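Local coordinates for CcbJ (Streptomyces caelestis, PDB 4HGZ), which probably transfers a methyl group from S-adenosyl-L-methionine to a nitrogen of its substrate, as an N-methyltransferase, at residues Ala44-Asp49 with Thr73-Phe78; Pro79-Gly84 with Asn111-Val116. All blocks are in the same frame, centred on the assembly; numbering follows the deposited sequence.

Interaction 1 (Ala44-Asp49 with Thr73-Phe78); sequences AGPPPD and TGRVAF
A salt bridge backed by proline packing joins two loops at the surface of the methyltransferase fold, with Arg75 reaching across from 73-78, which runs from the turn after strand 66-69 into the start of helix 77-82, to Pro46, Pro47 and Asp49 just ahead of helix 50-61. Arg75 covers the gap because CG lies anti to the backbone N (chi1 -179°) and the chain runs straight until it bends at chi3, which brings the guanidinium round to the other loop. Its NH1 gives a hydrogen bond of 2.9 Å to Asp49 OD1. The bond is bent, 144° at the hydrogen, and the oxygen is tilted somewhat out of the guanidinium plane, although carboxylate and guanidinium are nearly coplanar (17°). The second oxygen, Asp49 OD2, has a weak hydrogen bond with Gln169 NE2. Pro47 crosses the arginine at about a right angle and lays CG over one guanidinium face, 3.7 Å from Arg75 CZ and offset toward the rim; Val76 CG2 sits over the opposite face, so the flat group lies between two apolar carbons. Further back, Pro46 CB touches the aliphatic part of the arginine at Arg75 CD, 3.5 Å away. On the helix side, Phe78 N bonds to Gly74 O at 3.0 Å. Arg75 binds S-adenosyl-L-homocysteine in a crystal structure of this protein, though this chain carries none, and 73-78 holds Gly74 and Ala77 of a strand-turn-helix consistent with the GxGxxA loop of Rossmann-like methyltransferases.

Interaction 2 (Pro79-Gly84 with Asn111-Val116); sequences PLADLG and NLVVPV
The carbonyl oxygen of Ala81 accepts the backbone N-H of Gly84 at 3.3 Å, closing the turn that ends helix 77-82, and the CD1 methyl of Leu112 rests against the same oxygen. In the Rossmann-like sheet of this methyltransferase the helix belongs to the beta-alpha-beta crossover from strand 66-69 to strand 87-91, and Leu112 leads into strand 113-117, the outermost on that side within the chain. Across the contact everything else is apolar. Ala81 points its CB at the entry to the strand, where it meets Leu112 CB at 3.9 Å. Leu112 carries CG anti to its carbonyl carbon (chi1 -68°), which sends the branch along the helix end, and CD1 settles 3.7 Å from Gly84 CA. With its positive phi, Gly84 takes a backbone shape that favours glycine, and a CB there would point away from the leucine. The strand itself is held to its neighbour by backbone bonds, Val114 pairing with Val87 and Gly89. On the flank of the helix, Asp82 forms a salt bridge with Arg51 of helix 50-61. Deeper in, the buried Val113 turns its CG2 branch toward the helix, ending 3.9 Å from Ala81 CB.

Both contacts use helix 77-82: interaction 1 holds the turn that leads into it, interaction 2 its far end, and their centres lie about 14 Å apart. The first is a surface contact, charged at its heart, in which one long arginine, a ligand-binding residue, bridges two loops. The second is partly buried and hydrophobic, with Ala81 and Gly84 packed against Leu112 and Val113 where the helix end meets the edge of the sheet. The side chain of Val113 is about 11 Å from that of Arg75, so interaction 2 lies away from the ligand residue. Phe78 connects the two, its CE1 lying 4.0 Å from Val113 CG2.

Interaction 1 (Ala44-Asp49 with Thr73-Phe78)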
# COMPACT_ATOMS: atom_id res chain seq x y z
N ALA C 44 18.47 10.46 13.19
CA ALA C 44 19.20 11.30 12.25
C ALA C 44 20.70 11.06 12.35
O ALA C 44 21.41 11.14 11.36
CB ALA C 44 18.89 12.76 12.48
N GLY C 45 21.16 10.77 13.56
CA GLY C 45 22.58 10.53 13.81
C GLY C 45 23.06 9.24 13.17
O GLY C 45 22.32 8.59 12.44
N PRO C 46 24.32 8.86 13.44
CA PRO C 46 24.81 7.58 12.94
C PRO C 46 24.32 6.46 13.85
O PRO C 46 23.97 6.71 15.01
CB PRO C 46 26.34 7.74 13.01
CG PRO C 46 26.60 8.92 13.95
CD PRO C 46 25.28 9.52 14.35
N PRO C 47 24.30 5.21 13.35
CA PRO C 47 23.70 4.13 14.14
C PRO C 47 24.35 4.03 15.52
O PRO C 47 25.58 4.05 15.62
CB PRO C 47 23.97 2.88 13.30
CG PRO C 47 25.15 3.25 12.43
CD PRO C 47 25.02 4.72 12.16
N PRO C 48 23.53 3.94 16.57
CA PRO C 48 24.00 4.03 17.95
C PRO C 48 24.74 2.78 18.41
O PRO C 48 24.76 2.47 19.59
CB PRO C 48 22.70 4.19 18.75
CG PRO C 48 21.68 3.49 17.93
CD PRO C 48 22.08 3.69 16.49
N ASP C 49 25.38 2.08 17.47
CA ASP C 49 26.01 0.82 17.81
C ASP C 49 27.54 0.84 17.72
O ASP C 49 28.16 -0.22 17.55
CB ASP C 49 25.42 -0.31 16.96
CG ASP C 49 25.78 -0.20 15.50
OD1 ASP C 49 26.42 0.80 15.11
OD2 ASP C 49 25.41 -1.11 14.73
N THR C 73 34.61 10.11 11.84
CA THR C 73 35.19 10.81 12.99
C THR C 73 35.50 9.86 14.14
O THR C 73 35.73 10.30 15.27
CB THR C 73 34.26 11.93 13.51
OG1 THR C 73 33.02 11.36 13.93
CG2 THR C 73 34.01 12.98 12.43
N GLY C 74 35.51 8.56 13.86
CA GLY C 74 35.94 7.57 14.85
C GLY C 74 34.84 6.92 15.65
O GLY C 74 35.07 6.41 16.75
N ARG C 75 33.63 6.91 15.09
CA ARG C 75 32.47 6.37 15.79
C ARG C 75 32.73 4.95 16.30
O ARG C 75 32.35 4.61 17.42
CB ARG C 75 31.25 6.38 14.88
CG ARG C 75 30.02 5.86 15.54
CD ARG C 75 28.83 5.86 14.59
NE ARG C 75 29.00 4.96 13.46
CZ ARG C 75 28.66 3.67 13.46
NH1 ARG C 75 28.13 3.12 14.54
NH2 ARG C 75 28.84 2.94 12.36
N VAL C 76 33.37 4.13 15.48
CA VAL C 76 33.74 2.78 15.87
C VAL C 76 35.19 2.70 16.36
O VAL C 76 35.52 1.88 17.22
CB VAL C 76 33.56 1.81 14.69
CG1 VAL C 76 33.71 0.37 15.15
CG2 VAL C 76 32.19 2.02 14.03
N ALA C 77 36.06 3.55 15.83
CA ALA C 77 37.49 3.50 16.12
C ALA C 77 37.83 3.78 17.58
O ALA C 77 38.65 3.09 18.18
CB ALA C 77 38.28 4.44 15.19
N PHE C 78 37.19 4.78 18.17
CA PHE C 78 37.48 5.10 19.56
C PHE C 78 36.99 4.05 20.55
O PHE C 78 37.72 3.67 21.48
CB PHE C 78 36.99 6.50 19.91
CG PHE C 78 37.76 7.59 19.23
CD1 PHE C 78 39.10 7.77 19.50
CD2 PHE C 78 37.15 8.40 18.29
CE1 PHE C 78 39.82 8.75 18.86
CE2 PHE C 78 37.87 9.38 17.65
CZ PHE C 78 39.20 9.56 17.94

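Interaction 2 (Pro79-Gly84 with Asn111-Val116)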
# COMPACT_ATOMS: atom_id res chain seq x y z
N PRO C 79 35.75 3.58 20.38
CA PRO C 79 35.36 2.42 21.18
C PRO C 79 36.33 1.26 20.96
O PRO C 79 36.61 0.52 21.89
CB PRO C 79 33.97 2.09 20.66
CG PRO C 79 33.41 3.44 20.33
CD PRO C 79 34.58 4.23 19.77
N LEU C 80 36.84 1.10 19.75
CA LEU C 80 37.86 0.07 19.54
C LEU C 80 39.08 0.35 20.41
O LEU C 80 39.65 -0.56 21.02
CB LEU C 80 38.26 -0.03 18.07
CG LEU C 80 37.46 -1.09 17.31
CD1 LEU C 80 37.68 -1.00 15.81
CD2 LEU C 80 37.79 -2.49 17.83
N ALA C 81 39.47 1.62 20.46
CA ALA C 81 40.68 1.98 21.16
C ALA C 81 40.51 1.74 22.65
O ALA C 81 41.49 1.48 23.35
CB ALA C 81 41.05 3.44 20.87
N ASP C 82 39.27 1.81 23.13
CA ASP C 82 38.97 1.52 24.54
C ASP C 82 39.12 0.04 24.91
O ASP C 82 39.26 -0.30 26.09
CB ASP C 82 37.57 2.02 24.94
CG ASP C 82 37.50 3.54 25.06
OD1 ASP C 82 38.52 4.18 25.41
OD2 ASP C 82 36.41 4.10 24.81
N LEU C 83 39.09 -0.84 23.91
CA LEU C 83 39.21 -2.27 24.15
C LEU C 83 40.65 -2.75 23.93
O LEU C 83 40.92 -3.96 23.91
CB LEU C 83 38.26 -3.06 23.25
CG LEU C 83 36.83 -2.54 23.08
CD1 LEU C 83 36.14 -3.29 21.95
CD2 LEU C 83 36.04 -2.68 24.36
N GLY C 84 41.55 -1.79 23.75
CA GLY C 84 42.97 -2.08 23.55
C GLY C 84 43.35 -2.54 22.15
O GLY C 84 44.41 -3.15 21.96
N ASN C 111 46.17 7.13 21.11
CA ASN C 111 47.38 6.55 20.57
C ASN C 111 47.15 5.19 19.89
O ASN C 111 47.99 4.73 19.12
CB ASN C 111 48.46 6.42 21.65
CG ASN C 111 48.07 5.43 22.73
OD1 ASN C 111 46.89 5.09 22.89
ND2 ASN C 111 49.05 4.96 23.47
N LEU C 112 46.02 4.55 20.16
CA LEU C 112 45.69 3.31 19.47
C LEU C 112 45.02 3.52 18.11
O LEU C 112 44.74 2.55 17.39
CB LEU C 112 44.82 2.40 20.33
CG LEU C 112 45.52 1.83 21.57
CD1 LEU C 112 44.55 1.00 22.38
CD2 LEU C 112 46.72 0.99 21.17
N VAL C 113 44.77 4.78 17.76
CA VAL C 113 44.12 5.14 16.50
C VAL C 113 45.07 5.77 15.48
O VAL C 113 45.68 6.79 15.75
CB VAL C 113 43.00 6.14 16.73
CG1 VAL C 113 42.24 6.35 15.43
CG2 VAL C 113 42.09 5.65 17.83
N VAL C 114 45.17 5.18 14.29
CA VAL C 114 46.08 5.66 13.28
C VAL C 114 45.31 6.20 12.08
O VAL C 114 44.87 5.43 11.22
CB VAL C 114 47.01 4.54 12.81
CG1 VAL C 114 48.02 5.06 11.80
CG2 VAL C 114 47.71 3.93 14.00
N PRO C 115 45.15 7.52 12.01
CA PRO C 115 44.34 8.15 10.96
C PRO C 115 45.04 8.12 9.61
O PRO C 115 46.17 8.60 9.49
CB PRO C 115 44.19 9.60 11.44
CG PRO C 115 44.86 9.66 12.80
CD PRO C 115 45.79 8.52 12.88
N VAL C 116 44.38 7.57 8.59
CA VAL C 116 44.95 7.53 7.25
C VAL C 116 44.07 8.24 6.23
O VAL C 116 43.01 7.74 5.87
CB VAL C 116 45.13 6.09 6.77
CG1 VAL C 116 45.77 6.08 5.39
CG2 VAL C 116 45.93 5.29 7.78